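Beta sliding clamp (Borrelia burgdorferi, PDB 6DJ8) forms a ring-shaped head-to-tail homodimer around DNA and probably tethers DNA polymerases to it, making synthesis processive. Local coordinates at residues A[148-156]-A[210-218]; A[218-228]-A[256-265]. All blocks are in the same frame, centred on the assembly; numbering follows the deposited sequence.

Contact 1: A[148-156]-A[210-218]; sequences DYTFGIEIK and VIVEEDVNF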
loop_
_atom_site.group_PDB
_atom_site.type_symbol
_atom_site.label_atom_id
_atom_site.label_comp_id
_atom_site.label_asym_id
_atom_site.label_seq_id
_atom_site.Cartn_x
_atom_site.Cartn_y
_atom_site.Cartn_z
ATOM N N ASP A 148 -2.910 14.455 41.774
ATOM C CA ASP A 148 -4.052 14.035 42.577
ATOM C C ASP A 148 -5.210 13.662 41.657
ATOM O O ASP A 148 -5.730 14.510 40.922
ATOM C CB ASP A 148 -4.465 15.139 43.548
ATOM N N TYR A 149 -5.594 12.391 41.680
ATOM C CA TYR A 149 -6.676 11.895 40.843
ATOM C C TYR A 149 -8.041 12.191 41.448
ATOM O O TYR A 149 -8.268 11.976 42.643
ATOM C CB TYR A 149 -6.499 10.398 40.602
ATOM C CG TYR A 149 -5.210 10.115 39.869
ATOM C CD1 TYR A 149 -4.841 10.887 38.775
ATOM C CD2 TYR A 149 -4.341 9.114 40.288
ATOM C CE1 TYR A 149 -3.663 10.656 38.097
ATOM C CE2 TYR A 149 -3.148 8.873 39.612
ATOM C CZ TYR A 149 -2.815 9.652 38.516
ATOM O OH TYR A 149 -1.638 9.430 37.832
ATOM N N THR A 150 -8.942 12.714 40.624
ATOM C CA THR A 150 -10.287 13.050 41.069
ATOM C C THR A 150 -11.256 11.893 40.857
ATOM O O THR A 150 -12.230 11.760 41.607
ATOM C CB THR A 150 -10.767 14.324 40.356
ATOM O OG1 THR A 150 -10.344 15.473 41.108
ATOM C CG2 THR A 150 -12.291 14.363 40.181
ATOM N N PHE A 151 -10.990 11.024 39.887
ATOM C CA PHE A 151 -11.905 9.927 39.616
ATOM C C PHE A 151 -11.170 8.877 38.789
ATOM O O PHE A 151 -10.315 9.215 37.965
ATOM C CB PHE A 151 -13.167 10.490 38.927
ATOM C CG PHE A 151 -13.709 9.662 37.798
ATOM C CD1 PHE A 151 -14.288 8.429 38.030
ATOM C CD2 PHE A 151 -13.712 10.160 36.505
ATOM C CE1 PHE A 151 -14.802 7.683 36.979
ATOM C CE2 PHE A 151 -14.232 9.420 35.454
ATOM C CZ PHE A 151 -14.778 8.180 35.691
ATOM N N GLY A 152 -11.452 7.610 39.076
ATOM C CA GLY A 152 -10.850 6.501 38.351
ATOM C C GLY A 152 -11.825 5.352 38.226
ATOM O O GLY A 152 -12.686 5.147 39.089
ATOM N N ILE A 153 -11.686 4.589 37.140
ATOM C CA ILE A 153 -12.454 3.369 36.924
ATOM C C ILE A 153 -11.520 2.289 36.402
ATOM O O ILE A 153 -10.438 2.569 35.886
ATOM C CB ILE A 153 -13.608 3.534 35.912
ATOM C CG1 ILE A 153 -13.083 4.163 34.627
ATOM C CG2 ILE A 153 -14.739 4.344 36.512
ATOM C CD1 ILE A 153 -14.037 4.029 33.468
ATOM N N GLU A 154 -11.954 1.041 36.557
ATOM C CA GLU A 154 -11.260 -0.103 35.980
ATOM C C GLU A 154 -12.291 -0.883 35.179
ATOM O O GLU A 154 -13.318 -1.293 35.720
ATOM C CB GLU A 154 -10.606 -0.971 37.081
ATOM C CG GLU A 154 -9.800 -2.164 36.563
ATOM C CD GLU A 154 -8.892 -2.807 37.620
ATOM O OE1 GLU A 154 -9.025 -2.500 38.823
ATOM O OE2 GLU A 154 -8.024 -3.620 37.235
ATOM N N ILE A 155 -12.001 -1.138 33.908
ATOM C CA ILE A 155 -12.960 -1.772 33.019
ATOM C C ILE A 155 -12.239 -2.792 32.159
ATOM O O ILE A 155 -11.012 -2.813 32.063
ATOM C CB ILE A 155 -13.703 -0.771 32.115
ATOM C CG1 ILE A 155 -12.719 -0.028 31.221
ATOM C CG2 ILE A 155 -14.485 0.221 32.943
ATOM C CD1 ILE A 155 -13.408 0.900 30.229
ATOM N N LYS A 156 -13.021 -3.660 31.541
ATOM C CA LYS A 156 -12.429 -4.694 30.720
ATOM C C LYS A 156 -11.831 -4.061 29.475
ATOM O O LYS A 156 -12.386 -3.123 28.891
ATOM C CB LYS A 156 -13.488 -5.742 30.344
ATOM N N VAL A 210 -20.922 1.612 33.724
ATOM C CA VAL A 210 -20.115 1.950 34.890
ATOM C C VAL A 210 -20.797 3.080 35.656
ATOM O O VAL A 210 -21.143 4.123 35.087
ATOM C CB VAL A 210 -18.690 2.347 34.466
ATOM C CG1 VAL A 210 -17.828 2.613 35.685
ATOM C CG2 VAL A 210 -18.059 1.258 33.603
ATOM N N ILE A 211 -21.005 2.873 36.950
ATOM C CA ILE A 211 -21.607 3.880 37.816
ATOM C C ILE A 211 -20.493 4.674 38.478
ATOM O O ILE A 211 -19.565 4.095 39.057
ATOM C CB ILE A 211 -22.526 3.241 38.867
ATOM C CG1 ILE A 211 -23.859 2.843 38.233
ATOM C CG2 ILE A 211 -22.734 4.192 40.044
ATOM C CD1 ILE A 211 -24.066 1.349 38.148
ATOM N N VAL A 212 -20.576 5.995 38.380
ATOM C CA VAL A 212 -19.561 6.894 38.910
ATOM C C VAL A 212 -20.261 7.878 39.844
ATOM O O VAL A 212 -21.184 8.591 39.429
ATOM C CB VAL A 212 -18.805 7.626 37.791
ATOM C CG1 VAL A 212 -17.753 8.535 38.384
ATOM C CG2 VAL A 212 -18.166 6.622 36.828
ATOM N N GLU A 213 -19.838 7.898 41.110
ATOM C CA GLU A 213 -20.438 8.813 42.072
ATOM C C GLU A 213 -19.908 10.232 41.899
ATOM O O GLU A 213 -20.640 11.199 42.135
ATOM C CB GLU A 213 -20.206 8.306 43.498
ATOM C CG GLU A 213 -20.661 6.856 43.735
ATOM C CD GLU A 213 -22.176 6.655 43.626
ATOM O OE1 GLU A 213 -22.928 7.652 43.674
ATOM O OE2 GLU A 213 -22.613 5.487 43.499
ATOM N N GLU A 214 -18.647 10.378 41.503
ATOM C CA GLU A 214 -18.043 11.694 41.389
ATOM C C GLU A 214 -18.615 12.448 40.184
ATOM O O GLU A 214 -19.369 11.908 39.370
ATOM C CB GLU A 214 -16.523 11.575 41.279
ATOM C CG GLU A 214 -15.860 10.800 42.420
ATOM C CD GLU A 214 -15.905 9.283 42.243
ATOM O OE1 GLU A 214 -16.772 8.777 41.498
ATOM O OE2 GLU A 214 -15.070 8.591 42.867
ATOM N N ASP A 215 -18.273 13.730 40.098
ATOM C CA ASP A 215 -18.610 14.532 38.934
ATOM C C ASP A 215 -17.670 14.172 37.792
ATOM O O ASP A 215 -16.482 13.914 38.002
ATOM C CB ASP A 215 -18.518 16.026 39.241
ATOM C CG ASP A 215 -19.393 16.442 40.423
ATOM O OD1 ASP A 215 -20.477 15.850 40.620
ATOM O OD2 ASP A 215 -18.990 17.372 41.149
ATOM N N VAL A 216 -18.218 14.129 36.585
ATOM C CA VAL A 216 -17.489 13.718 35.390
ATOM C C VAL A 216 -17.711 14.807 34.358
ATOM O O VAL A 216 -18.841 15.002 33.897
ATOM C CB VAL A 216 -17.971 12.360 34.868
ATOM C CG1 VAL A 216 -17.142 11.890 33.659
ATOM C CG2 VAL A 216 -17.977 11.341 35.997
ATOM N N ASN A 217 -16.644 15.513 33.990
ATOM C CA ASN A 217 -16.745 16.576 33.000
ATOM C C ASN A 217 -15.360 16.815 32.413
ATOM O O ASN A 217 -14.680 17.773 32.788
ATOM C CB ASN A 217 -17.338 17.855 33.640
ATOM C CG ASN A 217 -17.397 19.022 32.661
ATOM O OD1 ASN A 217 -17.586 18.826 31.455
ATOM N ND2 ASN A 217 -17.256 20.236 33.173
ATOM N N PHE A 218 -14.933 15.939 31.492
ATOM C CA PHE A 218 -13.563 15.926 30.999
ATOM C C PHE A 218 -13.553 15.768 29.489
ATOM O O PHE A 218 -14.343 15.000 28.932
ATOM C CB PHE A 218 -12.744 14.782 31.629
ATOM C CG PHE A 218 -12.867 14.697 33.131
ATOM C CD1 PHE A 218 -12.255 15.639 33.940
ATOM C CD2 PHE A 218 -13.587 13.672 33.729
ATOM C CE1 PHE A 218 -12.367 15.572 35.336
ATOM C CE2 PHE A 218 -13.712 13.598 35.113
ATOM C CZ PHE A 218 -13.097 14.551 35.923
#
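F151 and V212 meet between two antiparallel sheets that come together in the central domain and continue into its neighbours: F151 stands on edge strand 151-156 of one, and residues 210-211 end strand 202-211 of the other. No hydrogen bond links the two segments, and the contact is made mainly by side-chain packing. F151 buries the most surface. It is half of a classic beta bulge, since it and T150 both lie opposite F242, and it points toward segment 210-218. V212 sets its methyls against one corner of the ring, with V212 CG1 3.4 Å from F151 CE1 and V212 CG2 3.5 Å from the same carbon. V216 CG2 lies over one face toward the rim, while F218 CE2 comes in at the edge near the ring plane, 3.7 Å from F151 CD2. T150 CG2 in turn touches the edge of the F218 ring. The rings of F151 and F218 also both meet F242. Further along, V210 spreads its two methyls between I153 and I155, alternate residues of the strand that both point toward it. V210 CG1, anti to the backbone N (chi1 -176°), reaches I153 CG2 at 3.6 Å, and V210 CG2 lies 3.8 Å from I155 CG2.

Contact 2: A[218-228]-A[256-265]; sequences FIVPVKIFNFL and IACSLINGNY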
loop_
_atom_site.group_PDB
_atom_site.type_symbol
_atom_site.label_atom_id
_atom_site.label_comp_id
_atom_site.label_asym_id
_atom_site.label_seq_id
_atom_site.Cartn_x
_atom_site.Cartn_y
_atom_site.Cartn_z
ATOM N N PHE A 218 -14.933 15.939 31.492
ATOM C CA PHE A 218 -13.563 15.926 30.999
ATOM C C PHE A 218 -13.553 15.768 29.489
ATOM O O PHE A 218 -14.343 15.000 28.932
ATOM C CB PHE A 218 -12.744 14.782 31.629
ATOM C CG PHE A 218 -12.867 14.697 33.131
ATOM C CD1 PHE A 218 -12.255 15.639 33.940
ATOM C CD2 PHE A 218 -13.587 13.672 33.729
ATOM C CE1 PHE A 218 -12.367 15.572 35.336
ATOM C CE2 PHE A 218 -13.712 13.598 35.113
ATOM C CZ PHE A 218 -13.097 14.551 35.923
ATOM N N ILE A 219 -12.634 16.481 28.842
ATOM C CA ILE A 219 -12.454 16.448 27.396
ATOM C C ILE A 219 -11.036 15.972 27.124
ATOM O O ILE A 219 -10.068 16.650 27.500
ATOM C CB ILE A 219 -12.692 17.818 26.749
ATOM C CG1 ILE A 219 -14.073 18.365 27.125
ATOM C CG2 ILE A 219 -12.531 17.730 25.228
ATOM C CD1 ILE A 219 -14.194 19.819 26.890
ATOM N N VAL A 220 -10.920 14.826 26.473
ATOM C CA VAL A 220 -9.644 14.163 26.206
ATOM C C VAL A 220 -9.373 14.202 24.706
ATOM O O VAL A 220 -10.208 13.730 23.928
ATOM C CB VAL A 220 -9.654 12.708 26.699
ATOM C CG1 VAL A 220 -8.282 12.068 26.458
ATOM C CG2 VAL A 220 -10.036 12.651 28.177
ATOM N N PRO A 221 -8.231 14.713 24.267
ATOM C CA PRO A 221 -7.931 14.719 22.830
ATOM C C PRO A 221 -8.023 13.316 22.267
ATOM O O PRO A 221 -7.618 12.342 22.905
ATOM C CB PRO A 221 -6.504 15.273 22.749
ATOM C CG PRO A 221 -6.355 16.096 24.010
ATOM C CD PRO A 221 -7.105 15.278 25.038
ATOM N N VAL A 222 -8.616 13.210 21.076
ATOM C CA VAL A 222 -8.896 11.891 20.540
ATOM C C VAL A 222 -7.611 11.114 20.230
ATOM O O VAL A 222 -7.637 9.881 20.218
ATOM C CB VAL A 222 -9.807 11.998 19.299
ATOM C CG1 VAL A 222 -9.059 12.654 18.094
ATOM C CG2 VAL A 222 -10.338 10.612 18.933
ATOM N N LYS A 223 -6.486 11.787 19.994
ATOM C CA LYS A 223 -5.305 11.053 19.512
ATOM C C LYS A 223 -4.942 9.903 20.445
ATOM O O LYS A 223 -4.650 8.793 19.980
ATOM C CB LYS A 223 -4.110 11.988 19.333
ATOM C CG LYS A 223 -2.823 11.270 18.891
ATOM C CD LYS A 223 -1.679 12.239 18.699
ATOM C CE LYS A 223 -0.412 11.526 18.172
ATOM N NZ LYS A 223 0.721 12.493 18.079
ATOM N N ILE A 224 -5.030 10.119 21.767
ATOM C CA ILE A 224 -4.643 9.040 22.673
ATOM C C ILE A 224 -5.528 7.816 22.479
ATOM O O ILE A 224 -5.072 6.680 22.662
ATOM C CB ILE A 224 -4.630 9.498 24.152
ATOM C CG1 ILE A 224 -3.874 8.454 24.984
ATOM C CG2 ILE A 224 -6.054 9.671 24.685
ATOM C CD1 ILE A 224 -3.601 8.875 26.413
ATOM N N PHE A 225 -6.791 8.006 22.070
ATOM C CA PHE A 225 -7.646 6.842 21.872
ATOM C C PHE A 225 -7.281 6.090 20.597
ATOM O O PHE A 225 -7.321 4.859 20.575
ATOM C CB PHE A 225 -9.122 7.263 21.880
ATOM C CG PHE A 225 -9.530 7.836 23.200
ATOM C CD1 PHE A 225 -9.692 7.004 24.294
ATOM C CD2 PHE A 225 -9.626 9.202 23.386
ATOM C CE1 PHE A 225 -10.009 7.528 25.548
ATOM C CE2 PHE A 225 -9.943 9.722 24.619
ATOM C CZ PHE A 225 -10.133 8.878 25.708
ATOM N N ASN A 226 -6.934 6.803 19.527
ATOM C CA ASN A 226 -6.414 6.108 18.347
ATOM C C ASN A 226 -5.170 5.310 18.708
ATOM O O ASN A 226 -5.052 4.138 18.352
ATOM C CB ASN A 226 -6.129 7.113 17.235
ATOM C CG ASN A 226 -7.413 7.754 16.714
ATOM O OD1 ASN A 226 -8.448 7.095 16.671
ATOM N ND2 ASN A 226 -7.351 9.029 16.321
ATOM N N PHE A 227 -4.297 5.894 19.531
ATOM C CA PHE A 227 -3.084 5.203 19.982
ATOM C C PHE A 227 -3.426 3.949 20.783
ATOM O O PHE A 227 -2.906 2.850 20.524
ATOM C CB PHE A 227 -2.280 6.192 20.832
ATOM C CG PHE A 227 -0.953 5.696 21.299
ATOM C CD1 PHE A 227 -0.115 4.984 20.450
ATOM C CD2 PHE A 227 -0.504 6.025 22.569
ATOM C CE1 PHE A 227 1.143 4.569 20.879
ATOM C CE2 PHE A 227 0.751 5.614 23.009
ATOM C CZ PHE A 227 1.570 4.882 22.158
ATOM N N LEU A 228 -4.339 4.105 21.741
ATOM C CA LEU A 228 -4.697 3.046 22.673
ATOM C C LEU A 228 -5.271 1.828 21.964
ATOM O O LEU A 228 -5.027 0.690 22.381
ATOM C CB LEU A 228 -5.743 3.579 23.657
ATOM C CG LEU A 228 -5.213 4.370 24.842
ATOM C CD1 LEU A 228 -6.373 5.035 25.528
ATOM C CD2 LEU A 228 -4.542 3.388 25.756
ATOM N N ILE A 256 0.201 5.454 30.209
ATOM C CA ILE A 256 0.048 6.510 29.217
ATOM C C ILE A 256 -0.694 7.660 29.869
ATOM O O ILE A 256 -1.611 7.439 30.667
ATOM C CB ILE A 256 -0.720 6.020 27.967
ATOM C CG1 ILE A 256 -0.414 4.553 27.688
ATOM C CG2 ILE A 256 -0.367 6.858 26.735
ATOM C CD1 ILE A 256 -1.246 3.979 26.613
ATOM N N ALA A 257 -0.321 8.885 29.513
ATOM C CA ALA A 257 -0.996 10.060 30.039
ATOM C C ALA A 257 -1.019 11.145 28.973
ATOM O O ALA A 257 -0.187 11.158 28.058
ATOM C CB ALA A 257 -0.318 10.581 31.314
ATOM N N CYS A 258 -1.984 12.061 29.102
ATOM C CA CYS A 258 -2.018 13.240 28.246
ATOM C C CYS A 258 -2.760 14.342 28.980
ATOM O O CYS A 258 -3.328 14.120 30.051
ATOM C CB CYS A 258 -2.676 12.932 26.897
ATOM S SG CYS A 258 -4.498 12.680 26.973
ATOM N N SER A 259 -2.736 15.543 28.404
ATOM C CA SER A 259 -3.429 16.680 29.000
ATOM C C SER A 259 -4.873 16.727 28.535
ATOM O O SER A 259 -5.204 16.328 27.410
ATOM C CB SER A 259 -2.759 18.002 28.640
ATOM O OG SER A 259 -1.510 18.116 29.278
ATOM N N LEU A 260 -5.734 17.225 29.418
ATOM C CA LEU A 260 -7.113 17.488 29.057
ATOM C C LEU A 260 -7.225 18.813 28.310
ATOM O O LEU A 260 -6.372 19.696 28.410
ATOM C CB LEU A 260 -7.997 17.519 30.305
ATOM C CG LEU A 260 -7.924 16.269 31.185
ATOM C CD1 LEU A 260 -8.719 16.485 32.463
ATOM C CD2 LEU A 260 -8.415 15.032 30.444
ATOM N N ILE A 261 -8.301 18.944 27.546
ATOM C CA ILE A 261 -8.651 20.206 26.911
ATOM C C ILE A 261 -9.511 20.958 27.913
ATOM O O ILE A 261 -10.513 20.418 28.393
ATOM C CB ILE A 261 -9.400 19.952 25.593
ATOM C CG1 ILE A 261 -8.482 19.204 24.629
ATOM C CG2 ILE A 261 -9.835 21.263 24.952
ATOM C CD1 ILE A 261 -9.217 18.283 23.715
ATOM N N ASN A 262 -9.104 22.180 28.274
ATOM C CA ASN A 262 -9.855 22.972 29.252
ATOM C C ASN A 262 -10.853 23.839 28.499
ATOM O O ASN A 262 -10.577 24.977 28.119
ATOM C CB ASN A 262 -8.934 23.813 30.129
ATOM C CG ASN A 262 -9.706 24.731 31.063
ATOM O OD1 ASN A 262 -10.376 24.275 31.991
ATOM N ND2 ASN A 262 -9.617 26.032 30.821
ATOM N N GLY A 263 -12.042 23.293 28.290
ATOM C CA GLY A 263 -13.076 24.013 27.580
ATOM C C GLY A 263 -14.452 23.568 28.009
ATOM O O GLY A 263 -14.581 22.777 28.948
ATOM N N ASN A 264 -15.486 24.066 27.344
ATOM C CA ASN A 264 -16.862 23.677 27.618
ATOM C C ASN A 264 -17.374 22.885 26.421
ATOM O O ASN A 264 -17.520 23.432 25.322
ATOM C CB ASN A 264 -17.727 24.905 27.887
ATOM C CG ASN A 264 -17.404 25.558 29.222
ATOM O OD1 ASN A 264 -17.294 24.883 30.246
ATOM N ND2 ASN A 264 -17.227 26.877 29.209
ATOM N N TYR A 265 -17.639 21.603 26.628
ATOM C CA TYR A 265 -18.137 20.802 25.525
ATOM C C TYR A 265 -19.561 21.242 25.188
ATOM O O TYR A 265 -20.308 21.654 26.076
ATOM C CB TYR A 265 -18.090 19.315 25.867
ATOM C CG TYR A 265 -18.076 18.416 24.643
ATOM C CD1 TYR A 265 -16.914 18.225 23.901
ATOM C CD2 TYR A 265 -19.226 17.783 24.224
ATOM C CE1 TYR A 265 -16.911 17.402 22.778
ATOM C CE2 TYR A 265 -19.239 16.974 23.139
ATOM C CZ TYR A 265 -18.081 16.785 22.404
ATOM O OH TYR A 265 -18.132 15.974 21.316
HETATM O O HOH W 1 -11.709 18.901 30.130
#
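The F227 ring takes I256 at its edge, with I256 CG2 close to the ring plane and 4.1 Å from F227 CE2. This is the central domain of the sliding processivity ring, with helix 223-231 packed on its sheets. Two other rings are met obliquely: L260 CD1 approaches F218, and I219 CG1 approaches Y265, whose ring stacks on Y184. The F225 ring carries I224 CG2 over one face and has V222 CA at its edge. Strand 218-221 runs straight into the helix; it crosses strand 256-259 at 111°, whereas the helix segment runs nearly antiparallel to that strand.

Under the helix, I224 and I256 lie side by side, pointing opposite ways, with I224 CD1 against I256 CG2. L228 CD2 presses on I256 CD1 at 3.5 Å, a tight pair. C258 SG sits between the backbone N and the carbonyl carbon (chi1 72°), and this torsion brings SG within 3.9 Å of both V220 CG1 and I224 CD1. P221 packs on S259 O through CD, at 3.2 Å, and on I261 CD1 through CG. I219 buries the most surface here: the I219 and I261 side chains cross at about a right angle, with I219 CG2 against I261 CD1, and I219 CD1 reaches G263 O and Y265 CB.

The backbones join at I219 and I261. I261 N donates a nearly straight hydrogen bond (169°) to I219 O at 2.9 Å, while a single water accepts from I219 N at 2.9 Å and donates to I261 O at 2.6 Å.

Both contacts bridge the same two sheets in the central domain, and F218 belongs to both. Contact 1 works at the outer end, using edge strand 151-156 and the turn that follows strand 202-211; it is the smaller of the two, held mainly by apolar packing, with exposed E214 at its margin. Contact 2 begins where that turn re-enters the sheet as strand 218-221. It lies nearer the centre of the chain, buries almost twice the surface and adds helix 223-231 as a further layer. Both are partly buried, contact 2 the more so, with 8 of 16 touching residues buried against 3 of 9. Its chemistry is more mixed: an apolar core beneath the helix gives way to a direct and a water-bridged backbone link beyond strand 256-259.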